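PDB 4HZ2: glutathione S-transferase domain from Xanthobacter autotrophicus, which binds glutathione and, as its family suggests, probably acts as a glutathione transferase. Local coordinates for residues M23-C34 with K73-D81; H123-K134 with R146-A157. One frame throughout, in Å; residues are numbered along the deposited sequence. Where two conformers were deposited one is given.

In the fold
Contact 1 and contact 2 follow one another along the chain, the first closing before the second opens, and their centres stand about 23 Å apart on opposite sides of the chain's centre. Contact 1 pairs the strands 24-27 and 76-78 at the middle of the four-stranded N-terminal sheet and carries part of the glutathione pocket. Contact 2 joins the helices 107-137 and 144-165 of the helical C-terminal domain. The two meet where helix 107-137 backs the pocket: Arg-131 NH2 probably donates to Gly-30 O, and Asn-33 ND2 to Glu-124 OE2. The loop after strand 24-27 and the start of helix 32-43 are thus tied to the helical domain, as expected for a glutathione transferase fold.

Contact 1: M23-C34 with K73-D81; sequences MRIYGMNGSGNC and KVPVVVLDD. With GSH (glutathione), chain F.
Tyr-26 lays its ring beside Val-78, CE1 reaching the CG2 methyl at 3.6 Å, while the two side chains run obliquely past each other. With CG anti to its own carbonyl carbon (chi1 -67°), the ring extends over the sheet toward Arg-24, whose NH1 meets the hydroxyl OH at the ring edge in a weak hydrogen bond. Val-78 CB lies over one face of that guanidinium. Beneath these side chains the strands 24-27 and 76-78 run antiparallel, and Arg-24 and Val-78 form a hydrogen-bonded pair: N of Arg-24 to O of Val-78 is 2.9 Å, and Val-78 N returns a bond to Arg-24 O at 2.8 Å. The other face carries Ile-25 and Val-77, with Ile-25 packed against helix 32-43. This is the central strand pair of the thioredoxin-like domain of glutathione transferases, and the cis peptide bond before Pro-75 is the hallmark of that fold. It leaves the backbone of Val-74 turned to the ligand: its N donates to glutathione O2 at 2.8 Å, and its O accepts from glutathione N2 at the same length. Val-74 CG2 packs on Cys-34 SG at 3.7 Å and on the methyl end of Met-28. Cys-34 SG also takes the N-H of Met-28. Ser-31 OG accepts from Cys-34 N, capping helix 32-43, and lies 3.3 Å from the glutathione sulfur SG2.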
loop_
_atom_site.group_PDB
_atom_site.type_symbol
_atom_site.label_atom_id
_atom_site.label_comp_id
_atom_site.label_asym_id
_atom_site.label_seq_id
_atom_site.Cartn_x
_atom_site.Cartn_y
_atom_site.Cartn_z
ATOM N N MET B 23 -1.427 -19.123 -18.332
ATOM C CA MET B 23 -1.479 -18.227 -17.161
ATOM C C MET B 23 -2.434 -18.729 -16.071
ATOM O O MET B 23 -3.515 -19.224 -16.383
ATOM C CB MET B 23 -1.870 -16.824 -17.621
ATOM C CG MET B 23 -1.725 -15.734 -16.580
ATOM S SD MET B 23 -2.195 -14.122 -17.244
ATOM C CE MET B 23 -0.837 -13.727 -18.336
ATOM N N ARG B 24 -2.030 -18.598 -14.803
ATOM C CA ARG B 24 -2.824 -19.083 -13.658
ATOM C C ARG B 24 -3.013 -17.973 -12.644
ATOM O O ARG B 24 -2.100 -17.195 -12.411
ATOM C CB ARG B 24 -2.124 -20.266 -12.950
ATOM C CG ARG B 24 -2.408 -21.638 -13.537
ATOM C CD ARG B 24 -1.505 -22.722 -12.951
ATOM N NE ARG B 24 -0.253 -22.830 -13.692
ATOM C CZ ARG B 24 0.956 -22.754 -13.144
ATOM N NH1 ARG B 24 1.088 -22.597 -11.834
ATOM N NH2 ARG B 24 2.039 -22.852 -13.904
ATOM N N ILE B 25 -4.200 -17.863 -12.055
ATOM C CA ILE B 25 -4.373 -16.997 -10.877
ATOM C C ILE B 25 -4.619 -17.905 -9.669
ATOM O O ILE B 25 -5.581 -18.697 -9.653
ATOM C CB ILE B 25 -5.574 -16.030 -10.966
ATOM C CG1 ILE B 25 -5.538 -15.178 -12.230
ATOM C CG2 ILE B 25 -5.657 -15.126 -9.727
ATOM C CD1 ILE B 25 -6.734 -14.229 -12.342
ATOM N N TYR B 26 -3.756 -17.792 -8.666
ATOM C CA TYR B 26 -4.024 -18.410 -7.361
ATOM C C TYR B 26 -4.822 -17.409 -6.555
ATOM O O TYR B 26 -4.343 -16.295 -6.316
ATOM C CB TYR B 26 -2.717 -18.743 -6.641
ATOM C CG TYR B 26 -1.948 -19.833 -7.343
ATOM C CD1 TYR B 26 -1.212 -19.567 -8.505
ATOM C CD2 TYR B 26 -1.969 -21.132 -6.855
ATOM C CE1 TYR B 26 -0.534 -20.582 -9.160
ATOM C CE2 TYR B 26 -1.295 -22.147 -7.495
ATOM C CZ TYR B 26 -0.582 -21.867 -8.642
ATOM O OH TYR B 26 0.079 -22.902 -9.243
ATOM N N GLY B 27 -6.031 -17.804 -6.147
ATOM C CA GLY B 27 -6.904 -16.888 -5.426
ATOM C C GLY B 27 -7.979 -17.569 -4.611
ATOM O O GLY B 27 -8.122 -18.789 -4.638
ATOM N N MET B 28 -8.736 -16.758 -3.876
ATOM C CA MET B 28 -9.832 -17.224 -3.047
ATOM C C MET B 28 -11.108 -16.619 -3.606
ATOM O O MET B 28 -11.200 -15.407 -3.773
ATOM C CB MET B 28 -9.630 -16.740 -1.603
ATOM C CG MET B 28 -8.428 -17.348 -0.916
ATOM S SD MET B 28 -8.146 -16.536 0.674
ATOM C CE MET B 28 -6.570 -17.264 1.131
ATOM N N ASN B 29 -12.084 -17.461 -3.907
ATOM C CA ASN B 29 -13.377 -17.015 -4.407
ATOM C C ASN B 29 -14.015 -16.089 -3.365
ATOM O O ASN B 29 -14.120 -16.467 -2.197
ATOM C CB ASN B 29 -14.266 -18.244 -4.622
ATOM C CG ASN B 29 -15.524 -17.928 -5.408
ATOM O OD1 ASN B 29 -15.671 -16.833 -5.946
ATOM N ND2 ASN B 29 -16.427 -18.899 -5.499
ATOM N N GLY B 30 -14.442 -14.898 -3.782
ATOM C CA GLY B 30 -15.018 -13.906 -2.870
ATOM C C GLY B 30 -14.065 -12.787 -2.464
ATOM O O GLY B 30 -14.484 -11.745 -1.989
ATOM N N SER B 31 -12.773 -12.995 -2.631
ATOM C CA SER B 31 -11.753 -11.987 -2.298
ATOM C C SER B 31 -11.715 -10.830 -3.288
ATOM O O SER B 31 -11.611 -11.018 -4.512
ATOM C CB SER B 31 -10.367 -12.639 -2.298
ATOM O OG SER B 31 -9.324 -11.656 -2.300
ATOM N N GLY B 32 -11.821 -9.607 -2.755
ATOM C CA GLY B 32 -11.726 -8.401 -3.569
ATOM C C GLY B 32 -10.346 -8.241 -4.168
ATOM O O GLY B 32 -10.215 -7.778 -5.310
ATOM N N ASN B 33 -9.307 -8.582 -3.403
ATOM C CA ASN B 33 -7.934 -8.464 -3.950
ATOM C C ASN B 33 -7.735 -9.410 -5.130
ATOM O O ASN B 33 -7.084 -9.042 -6.116
ATOM C CB ASN B 33 -6.865 -8.673 -2.875
ATOM C CG ASN B 33 -6.830 -7.522 -1.876
ATOM O OD1 ASN B 33 -6.906 -6.349 -2.267
ATOM N ND2 ASN B 33 -6.749 -7.846 -0.579
ATOM N N CYS B 34 -8.326 -10.599 -5.051
ATOM C CA CYS B 34 -8.232 -11.563 -6.146
ATOM C C CYS B 34 -9.093 -11.119 -7.323
ATOM O O CYS B 34 -8.688 -11.282 -8.477
ATOM C CB CYS B 34 -8.639 -12.952 -5.641
ATOM S SG CYS B 34 -7.436 -13.556 -4.399
ATOM N N LYS B 73 0.534 -14.620 0.498
ATOM C CA LYS B 73 -0.785 -14.047 0.259
ATOM C C LYS B 73 -1.235 -14.261 -1.180
ATOM O O LYS B 73 -0.410 -14.284 -2.096
ATOM C CB LYS B 73 -0.744 -12.557 0.547
ATOM C CG LYS B 73 -0.568 -12.208 2.025
ATOM C CD LYS B 73 -0.586 -10.697 2.206
ATOM C CE LYS B 73 -0.157 -10.288 3.609
ATOM N NZ LYS B 73 -1.004 -10.892 4.671
ATOM N N VAL B 74 -2.541 -14.397 -1.379
ATOM C CA VAL B 74 -3.123 -14.324 -2.710
ATOM C C VAL B 74 -3.677 -12.901 -2.953
ATOM O O VAL B 74 -4.010 -12.174 -1.997
ATOM C CB VAL B 74 -4.227 -15.390 -2.921
ATOM C CG1 VAL B 74 -3.636 -16.796 -2.899
ATOM C CG2 VAL B 74 -5.327 -15.262 -1.876
ATOM N N PRO B 75 -3.807 -12.486 -4.227
ATOM C CA PRO B 75 -3.577 -13.227 -5.469
ATOM C C PRO B 75 -2.120 -13.355 -5.847
ATOM O O PRO B 75 -1.293 -12.493 -5.526
ATOM C CB PRO B 75 -4.282 -12.368 -6.522
ATOM C CG PRO B 75 -4.208 -10.961 -5.952
ATOM C CD PRO B 75 -4.448 -11.175 -4.481
ATOM N N VAL B 76 -1.823 -14.435 -6.560
ATOM C CA VAL B 76 -0.561 -14.586 -7.245
ATOM C C VAL B 76 -0.949 -14.945 -8.671
ATOM O O VAL B 76 -1.839 -15.763 -8.893
ATOM C CB VAL B 76 0.307 -15.703 -6.611
ATOM C CG1 VAL B 76 1.442 -16.063 -7.533
ATOM C CG2 VAL B 76 0.844 -15.261 -5.253
ATOM N N VAL B 77 -0.338 -14.277 -9.631
ATOM C CA VAL B 77 -0.546 -14.597 -11.038
ATOM C C VAL B 77 0.741 -15.243 -11.567
ATOM O O VAL B 77 1.820 -14.673 -11.440
ATOM C CB VAL B 77 -0.879 -13.332 -11.851
ATOM C CG1 VAL B 77 -0.942 -13.636 -13.354
ATOM C CG2 VAL B 77 -2.179 -12.697 -11.337
ATOM N N VAL B 78 0.627 -16.426 -12.165
ATOM C CA VAL B 78 1.797 -17.092 -12.705
ATOM C C VAL B 78 1.687 -17.129 -14.227
ATOM O O VAL B 78 0.698 -17.617 -14.772
ATOM C CB VAL B 78 1.970 -18.520 -12.138
ATOM C CG1 VAL B 78 3.238 -19.148 -12.705
ATOM C CG2 VAL B 78 2.014 -18.492 -10.611
ATOM N N LEU B 79 2.691 -16.562 -14.893
ATOM C CA LEU B 79 2.712 -16.413 -16.357
ATOM C C LEU B 79 3.102 -17.736 -16.997
ATOM O O LEU B 79 3.626 -18.624 -16.317
ATOM C CB LEU B 79 3.711 -15.320 -16.765
ATOM C CG LEU B 79 3.611 -13.974 -16.049
ATOM C CD1 LEU B 79 4.597 -12.948 -16.607
ATOM C CD2 LEU B 79 2.178 -13.465 -16.148
ATOM N N ASP B 80 2.872 -17.872 -18.301
ATOM C CA ASP B 80 3.114 -19.149 -18.952
ATOM C C ASP B 80 4.598 -19.538 -18.902
ATOM O O ASP B 80 4.946 -20.701 -19.072
ATOM C CB ASP B 80 2.595 -19.150 -20.391
ATOM C CG ASP B 80 3.099 -17.970 -21.194
ATOM O OD1 ASP B 80 3.922 -17.189 -20.664
ATOM O OD2 ASP B 80 2.670 -17.822 -22.357
ATOM N N ASP B 81 5.463 -18.560 -18.647
ATOM C CA ASP B 81 6.889 -18.821 -18.492
ATOM C C ASP B 81 7.327 -19.111 -17.049
ATOM O O ASP B 81 8.515 -19.233 -16.771
ATOM C CB ASP B 81 7.722 -17.688 -19.106
ATOM C CG ASP B 81 7.787 -16.446 -18.233
ATOM O OD1 ASP B 81 7.179 -16.414 -17.137
ATOM O OD2 ASP B 81 8.462 -15.490 -18.661
HETATM N N1 GSH F . -1.253 -6.414 -0.092
HETATM C CA1 GSH F . -1.888 -7.702 -0.545
HETATM C C1 GSH F . -2.563 -7.537 -1.888
HETATM O O11 GSH F . -2.452 -8.460 -2.742
HETATM O O12 GSH F . -3.237 -6.478 -2.109
HETATM C CB1 GSH F . -2.911 -8.217 0.463
HETATM C CG1 GSH F . -3.493 -9.514 -0.061
HETATM C CD1 GSH F . -4.194 -10.305 1.021
HETATM O OE1 GSH F . -4.404 -9.800 2.127
HETATM N N2 GSH F . -4.569 -11.551 0.675
HETATM C CA2 GSH F . -5.310 -12.408 1.601
HETATM C C2 GSH F . -4.497 -13.619 1.975
HETATM O O2 GSH F . -3.824 -14.220 1.113
HETATM C CB2 GSH F . -6.726 -12.693 1.025
HETATM S SG2 GSH F . -7.697 -11.215 0.485
HETATM N N3 GSH F . -4.523 -14.013 3.254
HETATM C CA3 GSH F . -3.325 -14.472 3.952
HETATM C C3 GSH F . -3.331 -15.933 4.346
HETATM O O31 GSH F . -2.279 -16.429 4.817
HETATM O O32 GSH F . -4.382 -16.594 4.193
#

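Contact 2: H123-K134 with R146-A157; sequences HEPYIAVARYLK and RLADCATRGAAA
With chi1 at -50°, CG of Tyr-126 stands anti to its carbonyl carbon and the ring meets Arg-153, whose own CG is likewise anti to the carbonyl carbon and whose chain runs extended to NE. The result is a CH-pi contact: Arg-153 CB sits 3.5 Å from the centroid of the Tyr-126 ring, only 4° from its normal, and CD continues along to CZ at 3.4 Å. Pro-125 CB covers the opposite face, so the ring is sandwiched. It is a knob in the hole formed by Asp-149, Cys-150, Arg-153 and Gly-154, whose N lies 3.6 Å from Tyr-126 CB. A salt bridge from Arg-153 NE to Asp-149 OD1 (3.2 Å) is consistent with holding the arginine chain over the ring. Replacing Tyr-126 by an alanine is likely to leave this hole unfilled and the aliphatic part of Arg-153 without the ring it rests on. Further along, Leu-147 CD2 packs on Ala-130 CB at 3.8 Å and also meets Leu-133 CD1, while Ala-157 CB touches the His-123 ring. The axes of segments 123-134 and 146-157 approach to 8.3 Å, with 128° between their N-to-C directions. Within the all-helical C-terminal domain of the glutathione transferase fold, helix 107-137 thus packs on helix 144-165, on helix 178-187 through His-123 and Leu-183, and, at Pro-125, on Tyr-121 of the second subunit.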
loop_
_atom_site.group_PDB
_atom_site.type_symbol
_atom_site.label_atom_id
_atom_site.label_comp_id
_atom_site.label_asym_id
_atom_site.label_seq_id
_atom_site.Cartn_x
_atom_site.Cartn_y
_atom_site.Cartn_z
ATOM N N HIS B 123 -7.891 2.006 3.425
ATOM C CA HIS B 123 -9.223 1.564 3.020
ATOM C C HIS B 123 -9.357 0.057 3.184
ATOM O O HIS B 123 -10.176 -0.421 3.986
ATOM C CB HIS B 123 -9.462 2.030 1.581
ATOM C CG HIS B 123 -10.780 1.648 0.973
ATOM N ND1 HIS B 123 -11.032 0.391 0.434
ATOM C CD2 HIS B 123 -11.893 2.393 0.723
ATOM C CE1 HIS B 123 -12.251 0.379 -0.088
ATOM N NE2 HIS B 123 -12.786 1.587 0.059
ATOM N N GLU B 124 -8.536 -0.693 2.445
ATOM C CA GLU B 124 -8.590 -2.161 2.503
ATOM C C GLU B 124 -8.537 -2.717 3.945
ATOM O O GLU B 124 -9.334 -3.594 4.298
ATOM C CB GLU B 124 -7.461 -2.769 1.642
ATOM C CG GLU B 124 -7.739 -4.197 1.181
ATOM C CD GLU B 124 -7.221 -5.249 2.135
ATOM O OE1 GLU B 124 -6.750 -4.884 3.235
ATOM O OE2 GLU B 124 -7.300 -6.448 1.806
ATOM N N PRO B 125 -7.594 -2.234 4.777
ATOM C CA PRO B 125 -7.489 -2.854 6.120
ATOM C C PRO B 125 -8.724 -2.713 7.008
ATOM O O PRO B 125 -8.796 -3.362 8.054
ATOM C CB PRO B 125 -6.277 -2.133 6.756
ATOM C CG PRO B 125 -5.498 -1.622 5.586
ATOM C CD PRO B 125 -6.526 -1.233 4.549
ATOM N N TYR B 126 -9.682 -1.885 6.594
ATOM C CA TYR B 126 -10.907 -1.662 7.374
ATOM C C TYR B 126 -12.129 -2.243 6.693
ATOM O O TYR B 126 -12.937 -2.931 7.331
ATOM C CB TYR B 126 -11.091 -0.168 7.686
ATOM C CG TYR B 126 -9.815 0.372 8.264
ATOM C CD1 TYR B 126 -9.316 -0.122 9.479
ATOM C CD2 TYR B 126 -9.061 1.306 7.573
ATOM C CE1 TYR B 126 -8.099 0.310 9.983
ATOM C CE2 TYR B 126 -7.860 1.775 8.082
ATOM C CZ TYR B 126 -7.374 1.264 9.278
ATOM O OH TYR B 126 -6.194 1.732 9.780
ATOM N N ILE B 127 -12.269 -1.959 5.400
ATOM C CA ILE B 127 -13.429 -2.405 4.613
ATOM C C ILE B 127 -13.331 -3.892 4.289
ATOM O O ILE B 127 -14.257 -4.658 4.536
ATOM C CB ILE B 127 -13.576 -1.613 3.284
ATOM C CG1 ILE B 127 -13.571 -0.101 3.547
ATOM C CG2 ILE B 127 -14.843 -2.023 2.538
ATOM C CD1 ILE B 127 -14.765 0.392 4.329
ATOM N N ALA B 128 -12.196 -4.299 3.743
ATOM C CA ALA B 128 -12.039 -5.698 3.385
ATOM C C ALA B 128 -12.060 -6.549 4.650
ATOM O O ALA B 128 -12.701 -7.604 4.697
ATOM C CB ALA B 128 -10.748 -5.895 2.628
ATOM N N VAL B 129 -11.356 -6.095 5.681
ATOM C CA VAL B 129 -11.283 -6.852 6.924
ATOM C C VAL B 129 -12.648 -6.990 7.617
ATOM O O VAL B 129 -13.019 -8.090 8.044
ATOM C CB VAL B 129 -10.213 -6.274 7.867
ATOM C CG1 VAL B 129 -10.241 -6.977 9.227
ATOM C CG2 VAL B 129 -8.839 -6.392 7.201
ATOM N N ALA B 130 -13.408 -5.897 7.722
ATOM C CA ALA B 130 -14.739 -5.980 8.334
ATOM C C ALA B 130 -15.660 -6.926 7.551
ATOM O O ALA B 130 -16.395 -7.720 8.138
ATOM C CB ALA B 130 -15.382 -4.601 8.460
ATOM N N ARG B 131 -15.621 -6.842 6.224
ATOM C CA ARG B 131 -16.394 -7.780 5.383
ATOM C C ARG B 131 -15.978 -9.247 5.652
ATOM O O ARG B 131 -16.823 -10.147 5.763
ATOM C CB ARG B 131 -16.272 -7.435 3.898
ATOM C CG ARG B 131 -16.720 -8.551 2.939
ATOM C CD ARG B 131 -16.767 -7.956 1.544
ATOM N NE ARG B 131 -17.154 -8.840 0.443
ATOM C CZ ARG B 131 -16.311 -9.619 -0.225
ATOM N NH1 ARG B 131 -15.032 -9.689 0.169
ATOM N NH2 ARG B 131 -16.743 -10.339 -1.275
ATOM N N TYR B 132 -14.670 -9.470 5.774
ATOM C CA TYR B 132 -14.147 -10.792 6.059
ATOM C C TYR B 132 -14.639 -11.332 7.409
ATOM O O TYR B 132 -15.183 -12.437 7.512
ATOM C CB TYR B 132 -12.627 -10.759 6.008
ATOM C CG TYR B 132 -11.997 -12.113 6.189
ATOM C CD1 TYR B 132 -12.031 -13.055 5.165
ATOM C CD2 TYR B 132 -11.384 -12.460 7.379
ATOM C CE1 TYR B 132 -11.457 -14.301 5.329
ATOM C CE2 TYR B 132 -10.816 -13.704 7.555
ATOM C CZ TYR B 132 -10.853 -14.617 6.525
ATOM O OH TYR B 132 -10.282 -15.851 6.699
ATOM N N LEU B 133 -14.522 -10.502 8.448
ATOM C CA LEU B 133 -14.904 -10.938 9.788
ATOM C C LEU B 133 -16.416 -11.106 9.948
ATOM O O LEU B 133 -16.847 -12.058 10.580
ATOM C CB LEU B 133 -14.361 -9.997 10.869
ATOM C CG LEU B 133 -12.837 -9.829 10.913
ATOM C CD1 LEU B 133 -12.449 -8.759 11.927
ATOM C CD2 LEU B 133 -12.124 -11.150 11.216
ATOM N N LYS B 134 -17.209 -10.184 9.385
ATOM C CA LYS B 134 -18.682 -10.201 9.538
ATOM C C LYS B 134 -19.393 -11.172 8.600
ATOM O O LYS B 134 -20.294 -11.919 9.007
ATOM C CB LYS B 134 -19.279 -8.830 9.264
ATOM C CG LYS B 134 -18.985 -7.760 10.288
ATOM C CD LYS B 134 -19.583 -6.455 9.794
ATOM C CE LYS B 134 -19.290 -5.325 10.755
ATOM N NZ LYS B 134 -20.193 -5.396 11.940
ATOM N N ARG B 146 -11.592 -4.590 17.282
ATOM C CA ARG B 146 -11.195 -4.478 15.888
ATOM C C ARG B 146 -12.320 -3.899 15.029
ATOM O O ARG B 146 -12.096 -2.988 14.231
ATOM C CB ARG B 146 -10.748 -5.831 15.329
ATOM C CG ARG B 146 -10.713 -5.861 13.817
ATOM C CD ARG B 146 -9.534 -6.668 13.330
ATOM N NE ARG B 146 -8.283 -5.988 13.623
ATOM C CZ ARG B 146 -7.183 -6.140 12.897
ATOM N NH1 ARG B 146 -7.220 -6.928 11.839
ATOM N NH2 ARG B 146 -6.063 -5.496 13.211
ATOM N N LEU B 147 -13.532 -4.424 15.189
ATOM C CA LEU B 147 -14.640 -4.003 14.331
ATOM C C LEU B 147 -15.110 -2.568 14.572
ATOM O O LEU B 147 -15.544 -1.905 13.636
ATOM C CB LEU B 147 -15.805 -4.993 14.403
ATOM C CG LEU B 147 -15.583 -6.246 13.543
ATOM C CD1 LEU B 147 -16.722 -7.235 13.749
ATOM C CD2 LEU B 147 -15.367 -5.945 12.044
ATOM N N ALA B 148 -15.023 -2.074 15.805
ATOM C CA ALA B 148 -15.430 -0.695 16.061
ATOM C C ALA B 148 -14.430 0.255 15.411
ATOM O O ALA B 148 -14.801 1.279 14.822
ATOM C CB ALA B 148 -15.519 -0.432 17.558
ATOM N N ASP B 149 -13.153 -0.095 15.518
ATOM C CA ASP B 149 -12.101 0.653 14.868
ATOM C C ASP B 149 -12.292 0.633 13.354
ATOM O O ASP B 149 -12.151 1.665 12.688
ATOM C CB ASP B 149 -10.750 0.046 15.227
ATOM C CG ASP B 149 -9.588 0.914 14.782
ATOM O OD1 ASP B 149 -9.472 2.057 15.281
ATOM O OD2 ASP B 149 -8.796 0.453 13.927
ATOM N N CYS B 150 -12.619 -0.543 12.814
ATOM C CA CYS B 150 -12.904 -0.683 11.384
ATOM C C CYS B 150 -14.038 0.196 10.943
ATOM O O CYS B 150 -13.976 0.812 9.883
ATOM C CB CYS B 150 -13.297 -2.109 11.037
ATOM S SG CYS B 150 -11.878 -3.156 10.706
ATOM N N ALA B 151 -15.098 0.219 11.736
ATOM C CA ALA B 151 -16.259 1.002 11.372
ATOM C C ALA B 151 -15.859 2.468 11.279
ATOM O O ALA B 151 -16.195 3.157 10.316
ATOM C CB ALA B 151 -17.383 0.787 12.369
ATOM N N THR B 152 -15.124 2.947 12.272
ATOM C CA THR B 152 -14.694 4.349 12.291
ATOM C C THR B 152 -13.726 4.679 11.152
ATOM O O THR B 152 -13.924 5.645 10.396
ATOM C CB THR B 152 -14.069 4.686 13.666
ATOM O OG1 THR B 152 -15.044 4.416 14.701
ATOM C CG2 THR B 152 -13.630 6.147 13.717
ATOM N N ARG B 153 -12.721 3.822 10.955
ATOM C CA ARG B 153 -11.683 4.159 9.988
ATOM C C ARG B 153 -12.147 3.871 8.560
ATOM O O ARG B 153 -11.770 4.586 7.617
ATOM C CB ARG B 153 -10.374 3.444 10.331
ATOM C CG ARG B 153 -9.773 3.928 11.657
ATOM C CD ARG B 153 -8.485 3.164 11.920
ATOM N NE ARG B 153 -7.788 3.650 13.102
ATOM C CZ ARG B 153 -7.031 4.744 13.130
ATOM N NH1 ARG B 153 -6.856 5.478 12.032
ATOM N NH2 ARG B 153 -6.443 5.103 14.263
ATOM N N GLY B 154 -12.979 2.842 8.385
ATOM C CA GLY B 154 -13.600 2.621 7.078
ATOM C C GLY B 154 -14.503 3.781 6.671
ATOM O O GLY B 154 -14.502 4.208 5.495
ATOM N N ALA B 155 -15.296 4.292 7.625
ATOM C CA ALA B 155 -16.131 5.455 7.340
ATOM C C ALA B 155 -15.261 6.657 6.926
ATOM O O ALA B 155 -15.595 7.368 5.989
ATOM C CB ALA B 155 -17.038 5.795 8.531
ATOM N N ALA B 156 -14.134 6.858 7.598
ATOM C CA ALA B 156 -13.213 7.939 7.216
ATOM C C ALA B 156 -12.691 7.767 5.769
ATOM O O ALA B 156 -12.529 8.747 5.027
ATOM C CB ALA B 156 -12.056 8.058 8.208
ATOM N N ALA B 157 -12.431 6.520 5.368
ATOM C CA ALA B 157 -11.898 6.267 4.002
ATOM C C ALA B 157 -13.013 6.569 2.998
ATOM O O ALA B 157 -12.773 7.182 1.954
ATOM C CB ALA B 157 -11.427 4.832 3.863
#